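Local coordinates for glutaredoxin, CPYC type (PDB 7NCV), which probably reduces glutathione-mixed disulfides as a thiol-disulfide oxidoreductase of the glutaredoxin family and belongs to its CPYC subfamily, at residues N8-Q11 / K12-S16; N35-N38 / Q39-G43. All coordinates share one frame; numbering follows the deposited sequence.

Two local contacts are described, one along helix 3-16, the other where helix 28-41 of this thioredoxin-type fold runs out into a turn. Contact 1 (8-11 with 12-16) lies just ahead of strand 19-23; contact 2 (35-38 with 39-43) closes the crossover between the parallel strands 19-23 and 46-49. Their centres are 21 Å apart on opposite sides of the chain's centre, and their nearest atoms remain about 12 Å apart. Both lean on strand 19-23: Val14 packs on Ile20, Leu37 on Val21. The redox pair Cys27 and Cys30, not disulfide-bonded here, belongs to the opposite end of helix 28-41 from contact 2. A bound sodium ion lies about 4 Å from the Ile41 side chain.

Contact 1: residues N8-Q11 / K12-S16; sequences NEIQ and KAVAS
The N-terminal helix 3-16 of the glutaredoxin fold is built here on an unbroken ladder of i to i+4 backbone bonds, overlaid on its exposed side by the pair Asn8 and Lys12. The Asn8 carbonyl O accepts from Lys12 N at 3.0 Å, and the rungs continue from Ala13 N to Glu9 O, Val14 N to Ile10 O and Ala15 N to Gln11 O. The Val14 N to Ile10 O bond, at 2.8 Å, is the shortest of the four.

Above the first rung, Lys12 NZ donates to Asn8 OD1 at 3.0 Å, approaching at 133° to the C=O and tilted from the carbonyl plane. Two torsions bring the groups together: Asn8 swings CG anti to its backbone N (chi1 179°), while the Lys12 chain bends at its last torsion (chi4 45°), turning the ammonium toward the amide oxygen. On the way the lysine methylenes pass the same residue, CD coming within 3.8 Å of Asn8 ND2.

The inward side is apolar. Ile10 CG2 and Val14 CG2 meet at 3.9 Å, and beyond the helix Ile10 also packs on Met59, Ala62 and Ile66 of helix 58-67, while Ala13 touches Ile20 and Tyr22 of strand 19-23. Glu9 turns its carboxylate to a salt bridge with Arg53. Further along, Ser16 OG donates to Lys12 O at 2.9 Å, beside a weak backbone bond from Ser16 N to the same oxygen.

The result is an amphipathic helix: branched side chains fasten it to sheet and neighbouring helix, while a neutral amide draws the lysine charge along the outer surface and probably limits the swing of that long side chain.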
loop_
_atom_site.group_PDB
_atom_site.type_symbol
_atom_site.label_atom_id
_atom_site.label_comp_id
_atom_site.label_asym_id
_atom_site.label_seq_id
_atom_site.Cartn_x
_atom_site.Cartn_y
_atom_site.Cartn_z
ATOM N N ASN A 8 -11.882 -4.519 -8.559
ATOM C CA ASN A 8 -11.457 -5.896 -8.855
ATOM C C ASN A 8 -9.930 -5.994 -8.872
ATOM O O ASN A 8 -9.334 -6.899 -8.263
ATOM C CB ASN A 8 -12.030 -6.342 -10.202
ATOM C CG ASN A 8 -11.595 -7.738 -10.554
ATOM O OD1 ASN A 8 -12.063 -8.707 -9.953
ATOM N ND2 ASN A 8 -10.654 -7.850 -11.495
ATOM N N GLU A 9 -9.279 -5.079 -9.588
ATOM C CA GLU A 9 -7.827 -5.147 -9.733
ATOM C C GLU A 9 -7.141 -5.040 -8.379
ATOM O O GLU A 9 -6.210 -5.808 -8.076
ATOM C CB GLU A 9 -7.332 -4.014 -10.635
ATOM C CG GLU A 9 -5.840 -3.996 -10.816
ATOM C CD GLU A 9 -5.373 -2.876 -11.740
ATOM O OE1 GLU A 9 -5.966 -2.720 -12.825
ATOM O OE2 GLU A 9 -4.393 -2.174 -11.397
ATOM N N ILE A 10 -7.547 -4.053 -7.569
ATOM C CA ILE A 10 -6.914 -3.821 -6.264
ATOM C C ILE A 10 -7.176 -5.004 -5.343
ATOM O O ILE A 10 -6.262 -5.486 -4.663
ATOM C CB ILE A 10 -7.398 -2.495 -5.662
ATOM C CG1 ILE A 10 -6.896 -1.386 -6.533
ATOM C CG2 ILE A 10 -6.825 -2.321 -4.255
ATOM C CD1 ILE A 10 -7.507 -0.046 -6.162
ATOM N N GLN A 11 -8.412 -5.506 -5.311
ATOM C CA GLN A 11 -8.656 -6.607 -4.397
ATOM C C GLN A 11 -7.803 -7.817 -4.762
ATOM O O GLN A 11 -7.241 -8.473 -3.876
ATOM C CB GLN A 11 -10.140 -6.975 -4.389
ATOM C CG GLN A 11 -10.976 -5.877 -3.717
ATOM C CD GLN A 11 -12.443 -6.248 -3.815
ATOM O OE1 GLN A 11 -12.893 -6.833 -4.828
ATOM N NE2 GLN A 11 -13.198 -5.916 -2.776
ATOM N N LYS A 12 -7.682 -8.127 -6.068
ATOM C CA LYS A 12 -6.875 -9.273 -6.501
ATOM C C LYS A 12 -5.397 -9.046 -6.167
ATOM O O LYS A 12 -4.700 -9.976 -5.725
ATOM C CB LYS A 12 -7.066 -9.483 -7.984
ATOM C CG LYS A 12 -8.425 -10.187 -8.298
ATOM C CD LYS A 12 -8.569 -10.562 -9.758
ATOM C CE LYS A 12 -9.642 -11.643 -9.932
ATOM N NZ LYS A 12 -10.898 -11.370 -9.144
ATOM N N ALA A 13 -4.888 -7.825 -6.396
ATOM C CA ALA A 13 -3.474 -7.582 -6.124
ATOM C C ALA A 13 -3.197 -7.641 -4.633
ATOM O O ALA A 13 -2.148 -8.152 -4.204
ATOM C CB ALA A 13 -3.053 -6.211 -6.692
ATOM N N VAL A 14 -4.107 -7.085 -3.813
ATOM C CA VAL A 14 -3.911 -7.113 -2.366
ATOM C C VAL A 14 -3.940 -8.551 -1.847
ATOM O O VAL A 14 -3.177 -8.911 -0.937
ATOM C CB VAL A 14 -5.009 -6.247 -1.724
ATOM C CG1 VAL A 14 -5.129 -6.471 -0.226
ATOM C CG2 VAL A 14 -4.700 -4.743 -1.974
ATOM N N ALA A 15 -4.825 -9.396 -2.402
ATOM C CA ALA A 15 -4.882 -10.786 -1.942
ATOM C C ALA A 15 -3.676 -11.599 -2.395
ATOM O O ALA A 15 -3.415 -12.667 -1.816
ATOM C CB ALA A 15 -6.181 -11.437 -2.418
ATOM N N SER A 16 -2.983 -11.188 -3.442
ATOM C CA SER A 16 -1.939 -12.031 -4.017
ATOM C C SER A 16 -0.529 -11.511 -3.772
ATOM O O SER A 16 0.440 -12.102 -4.276
ATOM C CB SER A 16 -2.176 -12.234 -5.529
ATOM O OG SER A 16 -2.061 -11.006 -6.228
#

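Contact 2: residues N35-N38 / Q39-G43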
loop_
_atom_site.group_PDB
_atom_site.type_symbol
_atom_site.label_atom_id
_atom_site.label_comp_id
_atom_site.label_asym_id
_atom_site.label_seq_id
_atom_site.Cartn_x
_atom_site.Cartn_y
_atom_site.Cartn_z
ATOM N N ASN A 35 10.086 4.251 2.815
ATOM C CA ASN A 35 11.300 4.225 3.624
ATOM C C ASN A 35 11.093 3.334 4.841
ATOM O O ASN A 35 12.028 2.631 5.269
ATOM C CB ASN A 35 11.670 5.633 4.055
ATOM C CG ASN A 35 12.361 6.408 2.947
ATOM O OD1 ASN A 35 12.758 5.860 1.920
ATOM N ND2 ASN A 35 12.508 7.744 3.183
ATOM N N ALA A 36 9.873 3.348 5.412
ATOM C CA ALA A 36 9.572 2.497 6.560
ATOM C C ALA A 36 9.683 1.017 6.196
ATOM O O ALA A 36 10.357 0.233 6.899
ATOM C CB ALA A 36 8.198 2.842 7.116
ATOM N N LEU A 37 9.032 0.631 5.107
ATOM C CA LEU A 37 9.134 -0.746 4.632
ATOM C C LEU A 37 10.579 -1.096 4.295
ATOM O O LEU A 37 11.008 -2.245 4.530
ATOM C CB LEU A 37 8.220 -0.868 3.415
ATOM C CG LEU A 37 6.745 -0.907 3.813
ATOM C CD1 LEU A 37 5.901 -0.643 2.549
ATOM C CD2 LEU A 37 6.272 -2.197 4.544
ATOM N N ASN A 38 11.318 -0.159 3.697
ATOM C CA ASN A 38 12.707 -0.428 3.274
ATOM C C ASN A 38 13.631 -0.696 4.459
ATOM O O ASN A 38 14.742 -1.226 4.265
ATOM C CB ASN A 38 13.252 0.736 2.453
ATOM C CG ASN A 38 12.581 0.843 1.112
ATOM O OD1 ASN A 38 11.868 -0.052 0.654
ATOM N ND2 ASN A 38 12.848 1.952 0.451
ATOM N N GLN A 39 13.221 -0.339 5.695
ATOM C CA GLN A 39 14.018 -0.728 6.853
ATOM C C GLN A 39 14.074 -2.242 7.027
ATOM O O GLN A 39 15.021 -2.749 7.678
ATOM C CB GLN A 39 13.452 -0.112 8.136
ATOM C CG GLN A 39 13.379 1.394 8.113
ATOM C CD GLN A 39 12.800 1.938 9.440
ATOM O OE1 GLN A 39 12.204 3.023 9.488
ATOM N NE2 GLN A 39 12.973 1.172 10.515
ATOM N N PHE A 40 13.093 -2.963 6.468
ATOM C CA PHE A 40 12.965 -4.400 6.662
ATOM C C PHE A 40 13.033 -5.209 5.387
ATOM O O PHE A 40 13.607 -6.297 5.429
ATOM C CB PHE A 40 11.650 -4.713 7.363
ATOM C CG PHE A 40 11.520 -3.967 8.683
ATOM C CD1 PHE A 40 12.194 -4.423 9.805
ATOM C CD2 PHE A 40 10.789 -2.782 8.745
ATOM C CE1 PHE A 40 12.099 -3.687 11.037
ATOM C CE2 PHE A 40 10.718 -2.072 9.953
ATOM C CZ PHE A 40 11.374 -2.532 11.067
ATOM N N ILE A 41 12.440 -4.735 4.282
ATOM C CA ILE A 41 12.281 -5.568 3.088
ATOM C C ILE A 41 12.537 -4.729 1.851
ATOM O O ILE A 41 11.821 -4.839 0.826
ATOM C CB ILE A 41 10.889 -6.207 3.041
ATOM C CG1 ILE A 41 9.775 -5.149 3.189
ATOM C CG2 ILE A 41 10.753 -7.312 4.109
ATOM C CD1 ILE A 41 8.376 -5.734 2.792
ATOM N N ALA A 42 13.584 -3.912 1.891
ATOM C CA ALA A 42 13.910 -3.113 0.720
ATOM C C ALA A 42 14.033 -3.996 -0.512
ATOM O O ALA A 42 14.693 -5.043 -0.471
ATOM C CB ALA A 42 15.246 -2.379 0.947
ATOM N N GLY A 43 13.474 -3.492 -1.597
ATOM C CA GLY A 43 13.552 -4.206 -2.893
ATOM C C GLY A 43 12.676 -5.427 -3.029
ATOM O O GLY A 43 12.848 -6.123 -4.031
HETATM O O HOH W 1 12.049 -1.017 -1.923
HETATM O O HOH W 2 15.756 -4.068 4.019
#
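Leu37 O is gripped by two backbone donors at the end of helix 28-41: Ile41 N at 2.9 Å, close to the line of the C=O, and Phe40 N, also at 2.9 Å, from well above the carbonyl plane. One residue earlier, Ala36 O accepts from Gln39 N at 3.2 Å, and Asn35 O takes a weak second bond from the same N-H. With Phe40 N on Leu37 O and Gln39 N on Ala36 O, both i to i+3, the bonding shifts toward a 3-10 pattern.

Two waters continue the pattern into the following turn. One donates to Asn38 OD1 at 2.8 Å and accepts from Gly43 N; the other donates to Asn38 O and accepts from Ala42 N at 3.0 Å. Asn38 OD1 is also hydrogen-bonded to Tyr45, and the Ala42 methyl lies 4.0 Å from Asn38 CB. With Asn38 replaced by an alanine, the water at Gly43 N is likely to lose its acceptor on the helix, and Tyr45 OH its amide partner.

Gln39 CB sits 3.7 Å above one face of the Phe40 ring, displaced toward its rim. Ile41 holds CG1 between its backbone N and carbonyl carbon (chi1 53°), which brings that atom to 3.4 Å from Leu37 O. Leu37 and Ile41 are buried against Val19 of strand 19-23 and helix 96-103, which Phe40 also touches.

As the regular i to i+4 ladder gives out, water-mediated bonds take over: two waters, one on the Asn38 side-chain amide and one on its backbone carbonyl, link Gly43 N and Ala42 N to the helix on the way to strand 46-49.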